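PDB 5CZR: cadherin-related family member 2 from Homo sapiens, which forms calcium-dependent heterophilic adhesion complexes with CDHR5 on neighbouring microvilli, thereby controlling how microvilli pack at the apical membrane of epithelial cells. Local coordinates for residues N2-F7 / S79-I85; N10-V14 / R89-V93; A109-S113 / P205-S209. All blocks are in the same frame, centred on the assembly; numbering follows the deposited sequence.

Contact 1: N2-F7 / S79-I85; sequences NVAPKF and SVSDPYI. With CA (calcium ion), chain E.
N2, V3 and D82 meet on one calcium ion at the N-terminal end of the first cadherin repeat, away from the linker between repeats. N2 OD1 and V3 O each lie 2.4 Å from the metal and D82 OD2 lies 2.5 Å from it; D33, D35 and D37 complete the site. With CG anti to the backbone N (chi1 -176°), the N2 side chain also swings ND2 to D82 OD2, a 2.9 Å hydrogen bond. The acceptor lies in the amide plane and uses its syn lone pair, although amide and carboxylate are turned 56° apart. D82 OD2 is thus held by both metal and amide. Around this shell, Y84 CD2 sits 3.5 Å from N2 CG, while I85 CG2 packs against A4 CB and P5 CD. Farther along, V80 CG1 enters over one face of the F7 ring, a CH-pi contact 3.8 Å from its centroid. Cutting F7 back to an alanine would probably leave V80 CG1 without that face and open a gap between strands 6-7 and 73-81. D82 OD1 in turn accepts Y84 N, as in an Asx turn, from above the carboxylate plane, and also I85 N, completing an Asx motif, nearly in line with its C-O bond.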
loop_
_atom_site.group_PDB
_atom_site.type_symbol
_atom_site.label_atom_id
_atom_site.label_comp_id
_atom_site.label_asym_id
_atom_site.label_seq_id
_atom_site.Cartn_x
_atom_site.Cartn_y
_atom_site.Cartn_z
ATOM N N ASN A 2 38.718 23.413 23.698
ATOM C CA ASN A 2 37.385 22.768 23.452
ATOM C C ASN A 2 37.428 21.542 22.548
ATOM O O ASN A 2 38.061 21.560 21.499
ATOM C CB ASN A 2 36.325 23.732 22.862
ATOM C CG ASN A 2 34.941 23.049 22.708
ATOM O OD1 ASN A 2 34.383 22.535 23.684
ATOM N ND2 ASN A 2 34.403 23.021 21.488
ATOM N N VAL A 3 36.691 20.502 22.934
ATOM C CA VAL A 3 36.433 19.347 22.077
ATOM C C VAL A 3 35.033 19.447 21.413
ATOM O O VAL A 3 34.028 19.758 22.078
ATOM C CB VAL A 3 36.549 18.034 22.886
ATOM C CG1 VAL A 3 36.377 16.827 21.973
ATOM C CG2 VAL A 3 37.904 17.987 23.585
ATOM N N ALA A 4 34.996 19.210 20.108
ATOM C CA ALA A 4 33.751 19.250 19.359
ATOM C C ALA A 4 32.841 18.115 19.809
ATOM O O ALA A 4 33.323 17.018 20.101
ATOM C CB ALA A 4 34.014 19.139 17.870
ATOM N N PRO A 5 31.526 18.374 19.892
ATOM C CA PRO A 5 30.590 17.273 20.127
ATOM C C PRO A 5 30.539 16.335 18.926
ATOM O O PRO A 5 30.926 16.712 17.810
ATOM C CB PRO A 5 29.251 17.979 20.310
ATOM C CG PRO A 5 29.410 19.254 19.537
ATOM C CD PRO A 5 30.834 19.660 19.725
ATOM N N LYS A 6 30.032 15.140 19.173
ATOM C CA LYS A 6 30.048 14.047 18.214
ATOM C C LYS A 6 28.747 13.272 18.360
ATOM O O LYS A 6 28.349 12.905 19.460
ATOM C CB LYS A 6 31.244 13.134 18.494
ATOM C CG LYS A 6 31.491 12.045 17.449
ATOM C CD LYS A 6 32.992 11.848 17.148
ATOM C CE LYS A 6 33.803 11.375 18.354
ATOM N NZ LYS A 6 33.635 9.904 18.587
ATOM N N PHE A 7 28.024 13.147 17.259
ATOM C CA PHE A 7 26.818 12.322 17.206
ATOM C C PHE A 7 27.174 10.869 17.493
ATOM O O PHE A 7 28.225 10.375 17.079
ATOM C CB PHE A 7 26.190 12.407 15.809
ATOM C CG PHE A 7 25.343 13.650 15.594
ATOM C CD1 PHE A 7 24.173 13.823 16.295
ATOM C CD2 PHE A 7 25.688 14.591 14.647
ATOM C CE1 PHE A 7 23.379 14.932 16.076
ATOM C CE2 PHE A 7 24.897 15.694 14.406
ATOM C CZ PHE A 7 23.736 15.863 15.109
ATOM N N SER A 79 22.403 18.617 12.892
ATOM C CA SER A 79 23.361 19.507 13.524
ATOM C C SER A 79 23.348 19.351 15.062
ATOM O O SER A 79 22.283 19.261 15.672
ATOM C CB SER A 79 22.976 20.941 13.186
ATOM O OG SER A 79 23.863 21.854 13.774
ATOM N N VAL A 80 24.535 19.308 15.649
ATOM C CA VAL A 80 24.692 19.469 17.070
ATOM C C VAL A 80 25.751 20.546 17.346
ATOM O O VAL A 80 26.780 20.598 16.696
ATOM C CB VAL A 80 25.063 18.146 17.765
ATOM C CG1 VAL A 80 26.359 17.557 17.196
ATOM C CG2 VAL A 80 25.181 18.348 19.269
ATOM N N SER A 81 25.466 21.393 18.320
ATOM C CA SER A 81 26.316 22.520 18.639
ATOM C C SER A 81 26.607 22.529 20.126
ATOM O O SER A 81 25.673 22.414 20.934
ATOM C CB SER A 81 25.624 23.809 18.259
ATOM O OG SER A 81 25.451 23.873 16.868
ATOM N N ASP A 82 27.882 22.627 20.517
ATOM C CA ASP A 82 28.177 23.042 21.907
ATOM C C ASP A 82 28.182 24.592 21.879
ATOM O O ASP A 82 27.696 25.178 20.894
ATOM C CB ASP A 82 29.429 22.333 22.460
ATOM C CG ASP A 82 30.723 22.791 21.808
ATOM O OD1 ASP A 82 30.753 23.802 21.060
ATOM O OD2 ASP A 82 31.728 22.118 22.049
ATOM N N PRO A 83 28.623 25.259 22.957
ATOM C CA PRO A 83 28.612 26.742 22.930
ATOM C C PRO A 83 29.584 27.362 21.925
ATOM O O PRO A 83 29.372 28.502 21.517
ATOM C CB PRO A 83 29.015 27.119 24.350
ATOM C CG PRO A 83 28.645 25.938 25.186
ATOM C CD PRO A 83 28.899 24.747 24.307
ATOM N N TYR A 84 30.565 26.575 21.454
ATOM C CA TYR A 84 31.690 27.079 20.650
ATOM C C TYR A 84 31.720 26.659 19.183
ATOM O O TYR A 84 32.247 27.382 18.352
ATOM C CB TYR A 84 33.001 26.642 21.308
ATOM C CG TYR A 84 32.949 26.752 22.805
ATOM C CD1 TYR A 84 33.047 28.002 23.436
ATOM C CD2 TYR A 84 32.774 25.622 23.595
ATOM C CE1 TYR A 84 32.979 28.110 24.815
ATOM C CE2 TYR A 84 32.718 25.725 24.975
ATOM C CZ TYR A 84 32.799 26.969 25.566
ATOM O OH TYR A 84 32.722 27.056 26.923
ATOM N N ILE A 85 31.191 25.478 18.863
ATOM C CA ILE A 85 31.266 24.973 17.503
ATOM C C ILE A 85 29.994 24.239 17.080
ATOM O O ILE A 85 29.381 23.516 17.884
ATOM C CB ILE A 85 32.533 24.095 17.320
ATOM C CG1 ILE A 85 32.764 23.801 15.822
ATOM C CG2 ILE A 85 32.479 22.827 18.201
ATOM C CD1 ILE A 85 34.106 23.125 15.503
HETATM CA CA CA E . 32.773 20.799 23.832
#

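Contact 2: N10-V14 / R89-V93; sequences NMTSV and REMLV
The M91 side chain passes the carbonyl of M11 and the CG1 methyl of V14, and makes much of the contact. CG stands anti to the backbone N (chi1 -175°) and the chain runs extended as far as the sulfur, then bends at chi3, which brings the terminal CE to 3.2 Å from M11 O. The same methyl lies 4.0 Å from M11 SD, where the two thioether chains cross at a slant. On its way there, M91 SD passes 3.9 Å from V14 CG1. That branch of V14 also runs alongside V93, its CG1 4.2 Å from V93 CG2, the two valines pointing the same way from their strands. This is the inner face of a cadherin repeat, a Greek-key beta sandwich: M11 touches L29, and V14 and M91 touch F27, both on strand 25-32 of the other sheet. S13 and L92 point to the opposite face, their CB atoms 4.3 Å apart. Strand 13-17 is an edge strand and runs parallel to 86-96. Just before it, T12 O accepts L92 N at 2.9 Å, an almost straight bond (171° at the hydrogen) with the donor tilted from the carbonyl plane, and V14 N donates to L92 O at 3.0 Å. S13, between those two bonds, brings its CA to 3.1 Å from L92 O, a CA-H...O contact.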
loop_
_atom_site.group_PDB
_atom_site.type_symbol
_atom_site.label_atom_id
_atom_site.label_comp_id
_atom_site.label_asym_id
_atom_site.label_seq_id
_atom_site.Cartn_x
_atom_site.Cartn_y
_atom_site.Cartn_z
ATOM N N ASN A 10 24.828 5.594 15.820
ATOM C CA ASN A 10 23.554 5.237 15.176
ATOM C C ASN A 10 22.784 6.444 14.585
ATOM O O ASN A 10 21.689 6.284 14.073
ATOM C CB ASN A 10 22.658 4.434 16.131
ATOM C CG ASN A 10 22.275 5.239 17.371
ATOM O OD1 ASN A 10 23.081 6.023 17.887
ATOM N ND2 ASN A 10 21.052 5.106 17.807
ATOM N N MET A 11 23.383 7.625 14.594
ATOM C CA MET A 11 22.772 8.787 13.952
ATOM C C MET A 11 22.971 8.874 12.416
ATOM O O MET A 11 22.599 9.884 11.817
ATOM C CB MET A 11 23.289 10.076 14.605
ATOM C CG MET A 11 22.898 10.202 16.070
ATOM S SD MET A 11 21.127 10.548 16.289
ATOM C CE MET A 11 20.562 9.006 17.014
ATOM N N THR A 12 23.558 7.861 11.791
ATOM C CA THR A 12 23.729 7.866 10.325
ATOM C C THR A 12 22.410 7.630 9.578
ATOM O O THR A 12 22.221 8.114 8.467
ATOM C CB THR A 12 24.709 6.765 9.862
ATOM O OG1 THR A 12 24.202 5.485 10.238
ATOM C CG2 THR A 12 26.078 6.948 10.515
ATOM N N SER A 13 21.477 6.931 10.228
ATOM C CA SER A 13 20.213 6.652 9.631
ATOM C C SER A 13 19.125 6.493 10.675
ATOM O O SER A 13 19.382 6.192 11.839
ATOM C CB SER A 13 20.281 5.366 8.817
ATOM O OG SER A 13 20.319 4.258 9.729
ATOM N N VAL A 14 17.891 6.574 10.191
ATOM C CA VAL A 14 16.738 6.260 11.007
ATOM C C VAL A 14 15.633 5.657 10.135
ATOM O O VAL A 14 15.478 6.030 8.965
ATOM C CB VAL A 14 16.229 7.526 11.727
ATOM C CG1 VAL A 14 15.715 8.562 10.723
ATOM C CG2 VAL A 14 15.157 7.169 12.716
ATOM N N ARG A 89 26.162 16.809 9.971
ATOM C CA ARG A 89 26.360 15.559 9.252
ATOM C C ARG A 89 25.116 15.306 8.439
ATOM O O ARG A 89 24.075 15.911 8.671
ATOM C CB ARG A 89 26.427 14.362 10.182
ATOM C CG ARG A 89 27.659 14.114 11.029
ATOM C CD ARG A 89 28.988 14.247 10.289
ATOM N NE ARG A 89 30.112 14.353 11.238
ATOM C CZ ARG A 89 30.898 15.429 11.411
ATOM N NH1 ARG A 89 30.727 16.557 10.708
ATOM N NH2 ARG A 89 31.867 15.386 12.327
ATOM N N GLU A 90 25.203 14.312 7.575
ATOM C CA GLU A 90 24.069 13.852 6.843
ATOM C C GLU A 90 23.471 12.619 7.513
ATOM O O GLU A 90 24.179 11.787 8.066
ATOM C CB GLU A 90 24.528 13.704 5.417
ATOM C CG GLU A 90 23.594 13.065 4.439
ATOM C CD GLU A 90 24.203 13.040 3.041
ATOM O OE1 GLU A 90 24.723 14.094 2.594
ATOM O OE2 GLU A 90 24.215 11.952 2.414
ATOM N N MET A 91 22.140 12.597 7.588
ATOM C CA MET A 91 21.393 11.431 8.039
ATOM C C MET A 91 20.487 10.911 6.917
ATOM O O MET A 91 19.760 11.679 6.278
ATOM C CB MET A 91 20.538 11.790 9.260
ATOM C CG MET A 91 19.808 10.614 9.890
ATOM S SD MET A 91 18.654 11.058 11.211
ATOM C CE MET A 91 19.582 10.438 12.601
ATOM N N LEU A 92 20.478 9.594 6.738
ATOM C CA LEU A 92 19.557 8.947 5.787
ATOM C C LEU A 92 18.242 8.576 6.485
ATOM O O LEU A 92 18.246 7.875 7.497
ATOM C CB LEU A 92 20.181 7.682 5.199
ATOM C CG LEU A 92 19.322 6.906 4.184
ATOM C CD1 LEU A 92 19.057 7.723 2.918
ATOM C CD2 LEU A 92 19.982 5.569 3.814
ATOM N N VAL A 93 17.131 9.088 5.976
ATOM C CA VAL A 93 15.819 8.693 6.490
ATOM C C VAL A 93 15.289 7.551 5.613
ATOM O O VAL A 93 15.204 7.706 4.402
ATOM C CB VAL A 93 14.830 9.849 6.498
ATOM C CG1 VAL A 93 13.488 9.379 7.039
ATOM C CG2 VAL A 93 15.352 10.986 7.366
#

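Contact 3: A109-S113 / P205-S209; sequences AFSTS and PVFLS
The ring of F110 has V206 over one face: V206 CB stands 4.3 Å above the ring plane, displaced toward the rim, and V206 CG1 touches F110 CZ. F207 O approaches the same residue obliquely and comes nearest to its methylene, 3.1 Å from F110 CB. The ring is put there by its first torsion, with CG anti to the carbonyl carbon and beside the backbone N (chi1 -62°), which lays it back along strand 206-209 toward V206. The F207 side chain leaves from the other side of that strand and touches Q182 and E184 of strand 180-189.

Beyond the ring the two backbones join. S209 N donates to F110 O at 3.0 Å, with the donor tilted 26° from the carbonyl plane, and T112 N donates to S209 O at 3.0 Å almost head-on. Two CA-H...O contacts accompany them: L208 CA meets F110 O, and S111 CA meets S209 O. Each of these carbonyl oxygens therefore takes one N-H and one weaker C-H. L208 leans across with its CD1 methyl to 3.6 Å from F110 O. On one face of the sheet S111 and S209 stand as a pair, their CB atoms 4.0 Å apart. On the inner side T112 and L208 both touch F125 of strand 123-130, in the facing sheet.

Segments 111-113 and 206-209 run in the same direction, with axes 19° apart, and T112 also shares a backbone hydrogen bond with S211. The second part of a split first strand lying parallel to the last strand at the margin of a mixed sheet is a feature of the Greek-key sandwich of cadherin repeats, here the second repeat of the protein.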
loop_
_atom_site.group_PDB
_atom_site.type_symbol
_atom_site.label_atom_id
_atom_site.label_comp_id
_atom_site.label_asym_id
_atom_site.label_seq_id
_atom_site.Cartn_x
_atom_site.Cartn_y
_atom_site.Cartn_z
ATOM N N ALA A 109 -13.727 -1.584 -19.644
ATOM C CA ALA A 109 -14.971 -2.291 -19.978
ATOM C C ALA A 109 -15.181 -3.548 -19.122
ATOM O O ALA A 109 -14.211 -4.273 -18.842
ATOM C CB ALA A 109 -14.980 -2.656 -21.455
ATOM N N PHE A 110 -16.437 -3.788 -18.719
ATOM C CA PHE A 110 -16.809 -4.991 -17.972
ATOM C C PHE A 110 -18.085 -5.642 -18.487
ATOM O O PHE A 110 -19.042 -5.874 -17.754
ATOM C CB PHE A 110 -16.995 -4.678 -16.510
ATOM C CG PHE A 110 -15.770 -4.187 -15.845
ATOM C CD1 PHE A 110 -14.724 -5.057 -15.568
ATOM C CD2 PHE A 110 -15.665 -2.837 -15.469
ATOM C CE1 PHE A 110 -13.594 -4.602 -14.928
ATOM C CE2 PHE A 110 -14.535 -2.373 -14.822
ATOM C CZ PHE A 110 -13.502 -3.258 -14.547
ATOM N N SER A 111 -18.094 -5.942 -19.769
ATOM C CA SER A 111 -19.163 -6.720 -20.319
ATOM C C SER A 111 -18.654 -7.632 -21.442
ATOM O O SER A 111 -17.660 -7.344 -22.109
ATOM C CB SER A 111 -20.348 -5.825 -20.757
ATOM O OG SER A 111 -20.060 -5.178 -21.963
ATOM N N THR A 112 -19.352 -8.746 -21.606
ATOM C CA THR A 112 -19.045 -9.680 -22.664
ATOM C C THR A 112 -20.285 -10.479 -23.013
ATOM O O THR A 112 -21.312 -10.416 -22.339
ATOM C CB THR A 112 -17.910 -10.636 -22.273
ATOM O OG1 THR A 112 -17.463 -11.313 -23.435
ATOM C CG2 THR A 112 -18.366 -11.655 -21.250
ATOM N N SER A 113 -20.170 -11.210 -24.097
ATOM C CA SER A 113 -21.243 -12.010 -24.599
ATOM C C SER A 113 -20.666 -13.383 -24.899
ATOM O O SER A 113 -19.606 -13.490 -25.497
ATOM C CB SER A 113 -21.799 -11.356 -25.863
ATOM O OG SER A 113 -22.980 -12.004 -26.251
ATOM N N PRO A 205 -16.060 -2.625 -5.397
ATOM C CA PRO A 205 -16.620 -3.712 -6.192
ATOM C C PRO A 205 -16.704 -3.349 -7.681
ATOM O O PRO A 205 -16.916 -2.184 -8.015
ATOM C CB PRO A 205 -18.010 -3.881 -5.624
ATOM C CG PRO A 205 -18.348 -2.517 -5.058
ATOM C CD PRO A 205 -17.062 -1.986 -4.522
ATOM N N VAL A 206 -16.499 -4.347 -8.553
ATOM C CA VAL A 206 -16.732 -4.192 -9.984
ATOM C C VAL A 206 -17.731 -5.236 -10.435
ATOM O O VAL A 206 -17.811 -6.333 -9.858
ATOM C CB VAL A 206 -15.441 -4.248 -10.849
ATOM C CG1 VAL A 206 -14.479 -3.109 -10.449
ATOM C CG2 VAL A 206 -14.746 -5.578 -10.725
ATOM N N PHE A 207 -18.463 -4.886 -11.481
ATOM C CA PHE A 207 -19.546 -5.705 -11.994
ATOM C C PHE A 207 -19.298 -6.102 -13.448
ATOM O O PHE A 207 -19.162 -5.235 -14.323
ATOM C CB PHE A 207 -20.856 -4.949 -11.869
ATOM C CG PHE A 207 -21.195 -4.634 -10.454
ATOM C CD1 PHE A 207 -21.820 -5.582 -9.657
ATOM C CD2 PHE A 207 -20.793 -3.426 -9.877
ATOM C CE1 PHE A 207 -22.127 -5.301 -8.319
ATOM C CE2 PHE A 207 -21.076 -3.142 -8.533
ATOM C CZ PHE A 207 -21.761 -4.079 -7.764
ATOM N N LEU A 208 -19.262 -7.409 -13.688
ATOM C CA LEU A 208 -19.141 -7.952 -15.026
ATOM C C LEU A 208 -20.521 -8.413 -15.536
ATOM O O LEU A 208 -21.164 -9.261 -14.917
ATOM C CB LEU A 208 -18.146 -9.104 -15.014
ATOM C CG LEU A 208 -18.055 -9.998 -16.249
ATOM C CD1 LEU A 208 -17.696 -9.245 -17.514
ATOM C CD2 LEU A 208 -17.022 -11.073 -15.998
ATOM N N SER A 209 -20.962 -7.844 -16.651
ATOM C CA SER A 209 -22.201 -8.255 -17.293
ATOM C C SER A 209 -21.953 -9.285 -18.377
ATOM O O SER A 209 -21.167 -9.056 -19.293
ATOM C CB SER A 209 -22.888 -7.058 -17.894
ATOM O OG SER A 209 -23.159 -6.134 -16.852
#

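From the N terminus, residues 2-7 are taken up first by contact 1, which ties the opening loop and strand 6-7 to the end of strand 73-81. The chain then changes sheets, and contact 2 sets strand 13-17 beside strand 86-96. Because 10-14 falls inside the loop closed by contact 1 while 89-93 lies beyond it, the two contacts cross. Their centres are about 17 Å apart, and F7 CD2 touches R89 CG at 4.1 Å. Contact 3 follows in series, closing the second repeat by the same parallel pairing as contact 2, the second part of the split first strand beside the last, with centres about 50 Å apart. Three calcium ions lie between the repeats.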